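Local structure of binding domain (Hc) of Paraclostridial Mosquitocidal Protein 1 (Paraclostridium bifermentans, 6HOX) at residues K102-D107 with N212-Q217; I146-T151 with D186-K191; L257-S262 with K327-N332; P274-Y279 with Y287-R292. The protein forms the receptor-binding part of a botulinum-like neurotoxin that specifically targets Anopheles mosquitoes, and so serves in host nerve cell targeting. All coordinates share one frame; numbering follows the deposited sequence.

The four contacts divide between the two halves of the receptor-binding domain. Contacts 1 and 2 belong to the lectin-like N-terminal subdomain, with centres 23 Å apart, and along the chain contact 2 is nested within the loop closed by contact 1. Contacts 3 and 4 repeat this nesting in the C-terminal beta-trefoil, again with centres 23 Å apart. Across the two subdomains the separation is larger: contact 3 lies on the other side of the chain's centre from contacts 1 and 2, about 34 Å from each, centre to centre. At contact 4 a bound acetate ion, probably from the crystallisation liquor, lies about 3 Å (nearest atoms) from the side chain of Y287.

Contact 1: residues K102-D107 with N212-Q217; sequences KNDFID and NRNKNQ
The flat carboxylate of D107 meets the guanidinium of R213 with the two planes 48° apart. OD1 of D107 lies at the guanidinium edge, 3.4 Å from R213 NH1, a weak hydrogen bond within a salt bridge. The backbone is gripped more firmly: D107 OD1 offers its syn lone pair to R213 N at 2.8 Å, while D107 OD2 receives N214 N at 3.1 Å, 24° out of the carboxylate plane. Aspartate suits this buried place because its two oxygens match two successive N-H groups. I106 packs beside this bond, its CG2 3.5 Å from N214 N. The first torsion of N214 (chi1 173°) swings CG away from its own N and across the contact, where ND2 makes a short but bent, weak bond of 2.7 Å to D104 OD1. An asparagine can do two jobs here, since N214 OD1 also accepts from N216 N at 3.0 Å. Two waters link D104 to Q217; N101 N further holds D104 OD2, and Y112 OH pairs with Q217 NE2. The contact thus joins a short 3-10 segment to an Asx turn, overlaid on a type I beta turn, in loops at the same end of paired strands 89-96 and 218-227 of the lectin-like jelly roll.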
# COMPACT_ATOMS: atom_id res chain seq x y z
N LYS A 102 -8.35 -3.85 -17.57
CA LYS A 102 -8.46 -4.21 -18.98
C LYS A 102 -7.77 -3.13 -19.85
O LYS A 102 -7.11 -3.46 -20.82
CB LYS A 102 -9.93 -4.45 -19.35
CG LYS A 102 -10.47 -5.78 -18.84
CD LYS A 102 -11.98 -5.93 -18.92
CE LYS A 102 -12.47 -7.26 -18.39
NZ LYS A 102 -13.90 -7.50 -18.73
N ASN A 103 -7.88 -1.86 -19.46
CA ASN A 103 -7.24 -0.77 -20.23
C ASN A 103 -5.72 -0.97 -20.33
O ASN A 103 -5.14 -0.56 -21.33
CB ASN A 103 -7.52 0.62 -19.66
CG ASN A 103 -8.99 0.93 -19.57
OD1 ASN A 103 -9.73 0.19 -18.92
ND2 ASN A 103 -9.42 2.01 -20.20
N ASP A 104 -5.11 -1.61 -19.32
CA ASP A 104 -3.69 -1.87 -19.27
C ASP A 104 -3.24 -2.92 -20.30
O ASP A 104 -2.03 -3.04 -20.54
CB ASP A 104 -3.23 -2.38 -17.91
CG ASP A 104 -3.31 -1.36 -16.79
OD1 ASP A 104 -3.21 -0.13 -17.08
OD2 ASP A 104 -3.47 -1.81 -15.64
N PHE A 105 -4.17 -3.70 -20.86
CA PHE A 105 -3.81 -4.84 -21.71
C PHE A 105 -3.42 -4.34 -23.11
O PHE A 105 -2.77 -5.06 -23.86
CB PHE A 105 -4.91 -5.90 -21.69
CG PHE A 105 -4.78 -6.91 -20.58
CD1 PHE A 105 -5.08 -6.57 -19.27
CD2 PHE A 105 -4.33 -8.20 -20.83
CE1 PHE A 105 -4.95 -7.50 -18.25
CE2 PHE A 105 -4.21 -9.13 -19.81
CZ PHE A 105 -4.52 -8.78 -18.52
N ILE A 106 -3.78 -3.09 -23.43
CA ILE A 106 -3.33 -2.43 -24.65
C ILE A 106 -1.81 -2.26 -24.62
O ILE A 106 -1.21 -2.04 -25.65
CB ILE A 106 -4.04 -1.08 -24.86
CG1 ILE A 106 -3.88 -0.60 -26.31
CG2 ILE A 106 -3.54 -0.03 -23.89
CD1 ILE A 106 -4.55 0.73 -26.60
N ASP A 107 -1.20 -2.38 -23.43
CA ASP A 107 0.23 -2.25 -23.23
C ASP A 107 0.85 -3.59 -22.85
O ASP A 107 1.95 -3.64 -22.31
CB ASP A 107 0.52 -1.20 -22.16
CG ASP A 107 0.20 0.20 -22.61
OD1 ASP A 107 0.52 0.52 -23.78
OD2 ASP A 107 -0.40 0.96 -21.81
N ASN A 212 3.25 4.47 -22.98
CA ASN A 212 2.02 3.77 -22.63
C ASN A 212 0.89 4.21 -23.59
O ASN A 212 0.65 5.40 -23.77
CB ASN A 212 1.65 4.01 -21.17
CG ASN A 212 1.49 5.46 -20.81
OD1 ASN A 212 2.40 6.27 -21.02
ND2 ASN A 212 0.33 5.82 -20.29
N ARG A 213 0.20 3.24 -24.21
CA ARG A 213 -0.96 3.55 -25.05
C ARG A 213 -2.21 3.72 -24.18
O ARG A 213 -3.16 4.40 -24.59
CB ARG A 213 -1.15 2.48 -26.13
CG ARG A 213 -0.15 2.58 -27.27
CD ARG A 213 -0.26 1.38 -28.19
NE ARG A 213 1.02 1.05 -28.81
CZ ARG A 213 2.05 0.53 -28.15
NH1 ARG A 213 1.98 0.33 -26.85
NH2 ARG A 213 3.16 0.23 -28.81
N ASN A 214 -2.21 3.12 -22.98
CA ASN A 214 -3.31 3.31 -22.00
C ASN A 214 -3.17 4.69 -21.35
O ASN A 214 -2.42 4.84 -20.38
CB ASN A 214 -3.34 2.22 -20.92
CG ASN A 214 -4.36 2.50 -19.84
OD1 ASN A 214 -5.20 3.38 -20.00
ND2 ASN A 214 -4.27 1.81 -18.71
N LYS A 215 -3.92 5.67 -21.85
CA LYS A 215 -3.78 7.05 -21.44
C LYS A 215 -4.62 7.36 -20.20
O LYS A 215 -4.65 8.49 -19.75
CB LYS A 215 -4.18 7.98 -22.60
CG LYS A 215 -3.33 7.83 -23.85
CD LYS A 215 -1.84 7.94 -23.64
CE LYS A 215 -1.08 8.21 -24.92
NZ LYS A 215 0.37 8.03 -24.73
N ASN A 216 -5.33 6.36 -19.68
CA ASN A 216 -5.98 6.49 -18.39
C ASN A 216 -4.97 6.21 -17.27
O ASN A 216 -5.25 6.48 -16.13
CB ASN A 216 -7.20 5.58 -18.32
CG ASN A 216 -8.27 5.98 -19.32
OD1 ASN A 216 -8.71 7.13 -19.33
ND2 ASN A 216 -8.66 5.07 -20.19
N GLN A 217 -3.78 5.68 -17.61
CA GLN A 217 -2.77 5.37 -16.59
C GLN A 217 -2.31 6.66 -15.91
O GLN A 217 -2.18 7.73 -16.53
CB GLN A 217 -1.58 4.64 -17.20
CG GLN A 217 -0.58 4.10 -16.19
CD GLN A 217 -1.16 3.10 -15.21
OE1 GLN A 217 -2.13 3.39 -14.50
NE2 GLN A 217 -0.53 1.95 -15.11
O HOH W 1 -1.86 -0.52 -13.77
O HOH W 2 -4.13 1.69 -15.27

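Contact 2: residues I146-T151 with D186-K191; sequences IITSLT and DKIDSK
I146 makes apolar contacts with D189 and K191. Its CG2 branch comes within 3.7 Å of D189 CB and touches the carboxylate oxygen OD2 as well, and its CG1 branch reaches 3.6 Å from K191 CG, the side chains overlapping flank to flank, each running counter to the other. CG2 lies opposite the residue's own N while CG1 sits beside it (chi1 -62°), which parts the two branches between D189 and K191. Between these footholds I146 CD1 sits 4.3 Å from S190 CA. A branched isoleucine suits the place because its separate arms can touch alternate residues of one strand, while the lysine offers the methylene part of its chain. Farther along, T148 CG2 and I188 CG2 approach to 4.3 Å, so the threonine presents its methyl to the contact and turns its OG1 to N131 and L132.

No direct hydrogen bond crosses the gap. A water supplies the polar link instead, giving one proton to I147 O at 2.9 Å and the other to D189 OD2 at 2.6 Å. S190 N donates to D189 OD1 at 2.8 Å, bent at 136°, which helps fix the carboxylate with OD2 turned to the water.

In the next shell, backbone hydrogen bonds tie I146 to W134, T148 to L132 and K191 to C179. Both I188 and D189 lie opposite L181 in a classic beta bulge, which lets two consecutive CB atoms point to the same side, toward 146-151. Two strands hydrogen-bonded within different sheets, meeting through side chains and a water, are characteristic of the layered beta sandwich of the lectin-like jelly roll.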
# COMPACT_ATOMS: atom_id res chain seq x y z
N ILE A 146 16.54 -5.68 -14.16
CA ILE A 146 15.76 -6.48 -13.27
C ILE A 146 14.30 -6.24 -13.68
O ILE A 146 13.85 -5.11 -13.81
CB ILE A 146 16.06 -6.13 -11.80
CG1 ILE A 146 17.52 -6.43 -11.46
CG2 ILE A 146 15.11 -6.86 -10.85
CD1 ILE A 146 17.97 -5.95 -10.10
N ILE A 147 13.60 -7.33 -13.98
CA ILE A 147 12.20 -7.28 -14.29
C ILE A 147 11.51 -8.13 -13.22
O ILE A 147 11.73 -9.32 -13.17
CB ILE A 147 11.96 -7.76 -15.73
CG1 ILE A 147 12.75 -6.90 -16.72
CG2 ILE A 147 10.47 -7.77 -16.06
CD1 ILE A 147 12.82 -7.43 -18.13
N THR A 148 10.75 -7.49 -12.31
CA THR A 148 10.08 -8.27 -11.28
C THR A 148 9.08 -9.21 -11.99
O THR A 148 8.56 -8.87 -13.04
CB THR A 148 9.43 -7.38 -10.21
OG1 THR A 148 8.39 -6.65 -10.84
CG2 THR A 148 10.41 -6.44 -9.54
N SER A 149 8.88 -10.41 -11.42
CA SER A 149 8.08 -11.45 -12.07
C SER A 149 6.96 -11.88 -11.13
O SER A 149 6.62 -13.02 -11.07
CB SER A 149 8.95 -12.64 -12.48
OG SER A 149 9.55 -13.24 -11.35
N LEU A 150 6.38 -10.91 -10.42
CA LEU A 150 5.29 -11.15 -9.48
C LEU A 150 4.01 -11.42 -10.27
O LEU A 150 3.85 -10.92 -11.38
CB LEU A 150 5.15 -9.93 -8.57
CG LEU A 150 6.36 -9.67 -7.66
CD1 LEU A 150 6.52 -8.20 -7.37
CD2 LEU A 150 6.23 -10.43 -6.37
N THR A 151 3.13 -12.24 -9.68
CA THR A 151 1.84 -12.60 -10.24
C THR A 151 0.77 -12.15 -9.25
O THR A 151 0.98 -12.22 -8.04
CB THR A 151 1.69 -14.11 -10.45
OG1 THR A 151 1.66 -14.68 -9.14
CG2 THR A 151 2.81 -14.72 -11.27
N ASP A 186 12.28 -5.75 1.53
CA ASP A 186 12.67 -7.14 1.24
C ASP A 186 13.35 -7.24 -0.14
O ASP A 186 12.81 -6.84 -1.16
CB ASP A 186 11.45 -8.07 1.23
CG ASP A 186 10.76 -8.23 2.57
OD1 ASP A 186 11.44 -8.13 3.60
OD2 ASP A 186 9.53 -8.46 2.56
N LYS A 187 14.53 -7.85 -0.16
CA LYS A 187 15.27 -8.12 -1.38
C LYS A 187 14.49 -9.10 -2.26
O LYS A 187 14.04 -10.15 -1.80
CB LYS A 187 16.63 -8.71 -1.01
CG LYS A 187 17.57 -8.91 -2.19
CD LYS A 187 18.98 -9.16 -1.74
CE LYS A 187 19.11 -10.38 -0.86
NZ LYS A 187 20.53 -10.77 -0.72
N ILE A 188 14.33 -8.72 -3.53
CA ILE A 188 13.51 -9.41 -4.52
C ILE A 188 14.42 -10.10 -5.54
O ILE A 188 14.15 -11.21 -5.97
CB ILE A 188 12.60 -8.40 -5.25
CG1 ILE A 188 11.66 -7.69 -4.29
CG2 ILE A 188 11.83 -9.05 -6.39
CD1 ILE A 188 10.85 -8.62 -3.42
N ASP A 189 15.42 -9.37 -6.01
CA ASP A 189 16.27 -9.83 -7.11
C ASP A 189 17.61 -9.08 -7.05
O ASP A 189 17.73 -8.02 -6.40
CB ASP A 189 15.58 -9.63 -8.45
CG ASP A 189 16.01 -10.60 -9.53
OD1 ASP A 189 16.95 -11.37 -9.28
OD2 ASP A 189 15.42 -10.57 -10.61
N SER A 190 18.60 -9.66 -7.74
CA SER A 190 19.90 -9.05 -7.87
C SER A 190 20.62 -9.59 -9.13
O SER A 190 20.37 -10.70 -9.60
CB SER A 190 20.70 -9.28 -6.63
OG SER A 190 21.22 -10.57 -6.65
N LYS A 191 21.51 -8.75 -9.66
CA LYS A 191 22.28 -9.05 -10.85
C LYS A 191 23.74 -8.63 -10.62
O LYS A 191 23.99 -7.64 -9.93
CB LYS A 191 21.71 -8.27 -12.03
CG LYS A 191 20.27 -8.57 -12.38
CD LYS A 191 20.03 -9.94 -12.98
CE LYS A 191 18.55 -10.12 -13.23
NZ LYS A 191 18.18 -11.52 -13.49
O HOH W 3 12.79 -10.49 -10.71

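Contact 3: residues L257-S262 with K327-N332; sequences LEYNKS and KYVRKN
A single beta bridge between E258 and Y328 joins two loops of the C-terminal beta-trefoil, the loops leading into strands 263-267 and 333-339. Two nearly straight bonds make it: V329 N gives to L257 O at 2.9 Å (174°), and Y259 N gives to K327 O at 2.8 Å (165°). On the outer side, E258 extends its chain to K327, and its OE2 lies 3.1 Å from K327 NZ in a salt bridge whose hydrogen bond is weak. K261 NZ is a long 3.7 Å from E258 OE2; two ammonium groups near one carboxylate probably favour its charged form, and long flexible residues suit this water-facing edge.

The inner side is apolar. L257 CD2 packs 3.9 Å from V329 CB, with L372 of strand 369-373 touching both side chains. At Y259 a tyrosine fits because its ring can be buried while OH is satisfied by D333 OD2 and N321 ND2. Valine has a compact methyl for that ring: CG1 stands opposite the backbone N (chi1 -174°), which puts CG2 beside that N, directed at the ring, and V329 CG2 stands 3.7 Å above the centre of the Y259 ring in a CH-pi contact.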
# COMPACT_ATOMS: atom_id res chain seq x y z
N LEU A 257 -5.21 5.62 8.53
CA LEU A 257 -6.57 5.23 8.84
C LEU A 257 -7.27 6.44 9.48
O LEU A 257 -6.67 7.13 10.29
CB LEU A 257 -6.53 4.02 9.77
CG LEU A 257 -7.88 3.35 10.06
CD1 LEU A 257 -8.46 2.72 8.80
CD2 LEU A 257 -7.74 2.31 11.15
N GLU A 258 -8.51 6.72 9.11
CA GLU A 258 -9.18 7.94 9.61
C GLU A 258 -10.49 7.63 10.34
O GLU A 258 -11.16 6.66 10.03
CB GLU A 258 -9.52 8.91 8.48
CG GLU A 258 -8.32 9.39 7.69
CD GLU A 258 -8.68 10.35 6.57
OE1 GLU A 258 -9.75 11.02 6.68
OE2 GLU A 258 -7.90 10.44 5.60
N TYR A 259 -10.86 8.55 11.23
CA TYR A 259 -12.15 8.59 11.87
C TYR A 259 -13.16 9.27 10.95
O TYR A 259 -12.80 10.12 10.14
CB TYR A 259 -12.09 9.36 13.19
CG TYR A 259 -11.35 8.67 14.30
CD1 TYR A 259 -11.85 7.50 14.84
CD2 TYR A 259 -10.16 9.17 14.81
CE1 TYR A 259 -11.19 6.84 15.86
CE2 TYR A 259 -9.48 8.51 15.83
CZ TYR A 259 -10.01 7.34 16.35
OH TYR A 259 -9.41 6.68 17.39
N ASN A 260 -14.42 8.86 11.09
CA ASN A 260 -15.54 9.51 10.45
C ASN A 260 -15.38 9.46 8.92
O ASN A 260 -15.81 10.37 8.22
CB ASN A 260 -15.70 10.96 10.95
CG ASN A 260 -17.00 11.59 10.54
OD1 ASN A 260 -18.04 10.93 10.55
ND2 ASN A 260 -16.96 12.84 10.11
N LYS A 261 -14.83 8.35 8.41
CA LYS A 261 -14.63 8.16 6.99
C LYS A 261 -15.23 6.81 6.57
O LYS A 261 -14.93 5.77 7.20
CB LYS A 261 -13.14 8.22 6.67
CG LYS A 261 -12.76 7.88 5.24
CD LYS A 261 -11.27 7.98 5.03
CE LYS A 261 -10.85 7.56 3.64
NZ LYS A 261 -9.55 8.14 3.28
N SER A 262 -16.07 6.84 5.53
CA SER A 262 -16.77 5.64 5.05
C SER A 262 -15.77 4.62 4.50
O SER A 262 -14.98 4.94 3.61
CB SER A 262 -17.82 5.95 4.01
OG SER A 262 -19.00 6.38 4.65
N LYS A 327 -7.95 13.58 12.95
CA LYS A 327 -8.74 12.71 12.11
C LYS A 327 -8.16 11.29 12.08
O LYS A 327 -8.79 10.39 11.53
CB LYS A 327 -8.85 13.28 10.70
CG LYS A 327 -7.64 13.10 9.80
CD LYS A 327 -7.93 13.49 8.37
CE LYS A 327 -6.79 13.15 7.43
NZ LYS A 327 -7.19 13.38 6.02
N TYR A 328 -6.98 11.09 12.66
CA TYR A 328 -6.24 9.85 12.45
C TYR A 328 -6.51 8.86 13.58
O TYR A 328 -6.57 9.26 14.72
CB TYR A 328 -4.74 10.11 12.37
CG TYR A 328 -4.39 11.01 11.22
CD1 TYR A 328 -4.56 10.57 9.92
CD2 TYR A 328 -3.94 12.29 11.42
CE1 TYR A 328 -4.23 11.38 8.85
CE2 TYR A 328 -3.62 13.12 10.37
CZ TYR A 328 -3.76 12.66 9.07
OH TYR A 328 -3.45 13.46 8.01
N VAL A 329 -6.61 7.58 13.20
CA VAL A 329 -6.75 6.49 14.14
C VAL A 329 -5.35 6.03 14.51
O VAL A 329 -4.54 5.77 13.64
CB VAL A 329 -7.58 5.32 13.58
CG1 VAL A 329 -7.83 4.26 14.64
CG2 VAL A 329 -8.87 5.82 12.97
N ARG A 330 -5.09 5.95 15.82
CA ARG A 330 -3.83 5.47 16.33
C ARG A 330 -4.02 4.16 17.09
O ARG A 330 -5.08 3.89 17.67
CB ARG A 330 -3.17 6.54 17.21
CG ARG A 330 -2.72 7.76 16.41
CD ARG A 330 -2.19 8.86 17.31
NE ARG A 330 -1.77 10.03 16.54
CZ ARG A 330 -2.58 10.93 16.01
NH1 ARG A 330 -3.89 10.90 16.22
NH2 ARG A 330 -2.08 11.86 15.22
N LYS A 331 -2.96 3.36 17.04
CA LYS A 331 -2.79 2.13 17.76
C LYS A 331 -3.22 2.32 19.22
O LYS A 331 -2.74 3.22 19.87
CB LYS A 331 -1.30 1.78 17.66
CG LYS A 331 -0.89 0.46 18.27
CD LYS A 331 0.60 0.33 18.51
CE LYS A 331 1.44 0.54 17.27
NZ LYS A 331 2.85 0.15 17.54
N ASN A 332 -4.16 1.48 19.67
CA ASN A 332 -4.71 1.39 21.02
C ASN A 332 -5.84 2.39 21.28
O ASN A 332 -6.30 2.49 22.42
CB ASN A 332 -3.66 1.51 22.12
CG ASN A 332 -2.59 0.44 22.04
OD1 ASN A 332 -1.44 0.70 22.38
ND2 ASN A 332 -2.96 -0.75 21.58

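Contact 4: residues P274-Y279 with Y287-R292; sequences PLRSTY and YPYISR
R276 runs alongside Y289, the two side chains pointing the same way from adjacent strands. Its CB starts over the tyrosine face, 4.0 Å from the Y289 ring centroid in a CH-pi contact. CG continues extended (chi2 177°) and carries R276 CD to within 3.6 Å of S291 CB. The bend at chi3 (63°) then turns NE and the guanidinium toward Y289 OH, which lies 3.4 Å above the guanidinium plane, toward its rim, the two flat groups 33° apart. R276 NE is close to that hydroxyl, but the angle is too poor for a hydrogen bond; NE forms a salt bridge with D313 instead.

Their backbones are paired too: R276 N donates to Y289 O and Y289 N to R276 O, both 2.8 Å, an antiparallel hydrogen-bonded pair of the hairpin formed by strands 275-280 and 285-291. P288, lacking an N-H, falls opposite S277 in a non-hydrogen-bonded pair, where none is needed between these strands. L275 CD1 meets I290 CD1 and P288 CB, each at 4.1 Å.

Such chemistry implies a two-faced hairpin: on one side L275, I290 and P288 pack together, with S277 OG held by E315 and Y342, while on the other an aromatic ring supports the arginine stem and D313 probably helps balance its charge.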
# COMPACT_ATOMS: atom_id res chain seq x y z
N PRO A 274 -17.86 -9.82 1.08
CA PRO A 274 -18.47 -8.56 1.54
C PRO A 274 -19.05 -8.67 2.96
O PRO A 274 -19.69 -9.66 3.28
CB PRO A 274 -19.59 -8.35 0.51
CG PRO A 274 -20.02 -9.75 0.13
CD PRO A 274 -18.73 -10.55 0.14
N LEU A 275 -18.82 -7.65 3.79
CA LEU A 275 -19.44 -7.58 5.12
C LEU A 275 -20.92 -7.26 4.91
O LEU A 275 -21.29 -6.23 4.32
CB LEU A 275 -18.73 -6.52 5.97
CG LEU A 275 -19.34 -6.20 7.33
CD1 LEU A 275 -19.13 -7.32 8.33
CD2 LEU A 275 -18.76 -4.91 7.87
N ARG A 276 -21.77 -8.19 5.38
CA ARG A 276 -23.23 -8.07 5.30
C ARG A 276 -23.81 -8.19 6.71
O ARG A 276 -23.08 -8.42 7.68
CB ARG A 276 -23.78 -9.11 4.32
CG ARG A 276 -23.26 -8.97 2.89
CD ARG A 276 -23.75 -10.05 1.95
NE ARG A 276 -25.20 -10.01 1.79
CZ ARG A 276 -25.89 -10.75 0.94
NH1 ARG A 276 -25.26 -11.64 0.19
NH2 ARG A 276 -27.21 -10.60 0.84
N SER A 277 -25.13 -7.99 6.83
CA SER A 277 -25.85 -8.19 8.09
C SER A 277 -27.22 -8.83 7.82
O SER A 277 -27.79 -8.71 6.74
CB SER A 277 -26.00 -6.91 8.85
OG SER A 277 -26.83 -6.01 8.16
N THR A 278 -27.72 -9.53 8.84
CA THR A 278 -28.95 -10.28 8.76
C THR A 278 -29.67 -10.16 10.11
O THR A 278 -29.08 -10.41 11.18
CB THR A 278 -28.66 -11.73 8.36
OG1 THR A 278 -29.92 -12.39 8.18
CG2 THR A 278 -27.84 -12.48 9.39
N TYR A 279 -30.95 -9.78 10.04
CA TYR A 279 -31.82 -9.73 11.19
C TYR A 279 -32.30 -11.15 11.50
O TYR A 279 -32.93 -11.78 10.66
CB TYR A 279 -32.99 -8.78 10.92
CG TYR A 279 -33.93 -8.64 12.09
CD1 TYR A 279 -33.49 -8.13 13.30
CD2 TYR A 279 -35.25 -9.03 12.00
CE1 TYR A 279 -34.34 -8.00 14.38
CE2 TYR A 279 -36.12 -8.91 13.07
CZ TYR A 279 -35.66 -8.39 14.27
OH TYR A 279 -36.51 -8.28 15.32
N TYR A 287 -27.12 -9.49 13.03
CA TYR A 287 -25.80 -10.10 13.07
C TYR A 287 -25.01 -9.69 11.83
O TYR A 287 -25.46 -9.91 10.71
CB TYR A 287 -25.90 -11.63 13.14
CG TYR A 287 -26.32 -12.19 14.48
CD1 TYR A 287 -27.65 -12.15 14.90
CD2 TYR A 287 -25.39 -12.73 15.35
CE1 TYR A 287 -28.03 -12.66 16.13
CE2 TYR A 287 -25.76 -13.24 16.58
CZ TYR A 287 -27.09 -13.21 16.98
OH TYR A 287 -27.43 -13.70 18.22
N PRO A 288 -23.80 -9.11 11.97
CA PRO A 288 -22.93 -8.92 10.81
C PRO A 288 -22.25 -10.26 10.49
O PRO A 288 -21.98 -11.05 11.38
CB PRO A 288 -21.96 -7.83 11.30
CG PRO A 288 -21.82 -8.12 12.78
CD PRO A 288 -23.20 -8.60 13.22
N TYR A 289 -21.97 -10.49 9.20
CA TYR A 289 -21.23 -11.68 8.79
C TYR A 289 -20.42 -11.35 7.52
O TYR A 289 -20.73 -10.40 6.81
CB TYR A 289 -22.19 -12.86 8.60
CG TYR A 289 -23.14 -12.73 7.43
CD1 TYR A 289 -24.30 -11.98 7.54
CD2 TYR A 289 -22.87 -13.34 6.22
CE1 TYR A 289 -25.17 -11.84 6.47
CE2 TYR A 289 -23.74 -13.21 5.14
CZ TYR A 289 -24.89 -12.46 5.27
OH TYR A 289 -25.75 -12.33 4.21
N ILE A 290 -19.36 -12.13 7.26
CA ILE A 290 -18.65 -12.05 5.98
C ILE A 290 -19.28 -13.08 5.05
O ILE A 290 -19.36 -14.26 5.37
CB ILE A 290 -17.13 -12.26 6.13
CG1 ILE A 290 -16.51 -11.31 7.16
CG2 ILE A 290 -16.43 -12.09 4.79
CD1 ILE A 290 -16.40 -9.89 6.68
N SER A 291 -19.74 -12.61 3.89
CA SER A 291 -20.33 -13.45 2.89
C SER A 291 -19.24 -14.15 2.09
O SER A 291 -18.06 -13.84 2.24
CB SER A 291 -21.24 -12.65 2.01
OG SER A 291 -22.11 -13.49 1.29
N ARG A 292 -19.64 -15.07 1.21
CA ARG A 292 -18.69 -15.82 0.39
C ARG A 292 -17.90 -14.85 -0.51
O ARG A 292 -18.39 -13.78 -0.88
CB ARG A 292 -19.39 -16.93 -0.40
CG ARG A 292 -20.51 -16.46 -1.32
CD ARG A 292 -21.05 -17.58 -2.21
NE ARG A 292 -22.05 -18.44 -1.56
CZ ARG A 292 -21.89 -19.75 -1.31
NH1 ARG A 292 -20.75 -20.34 -1.59
NH2 ARG A 292 -22.89 -20.45 -0.80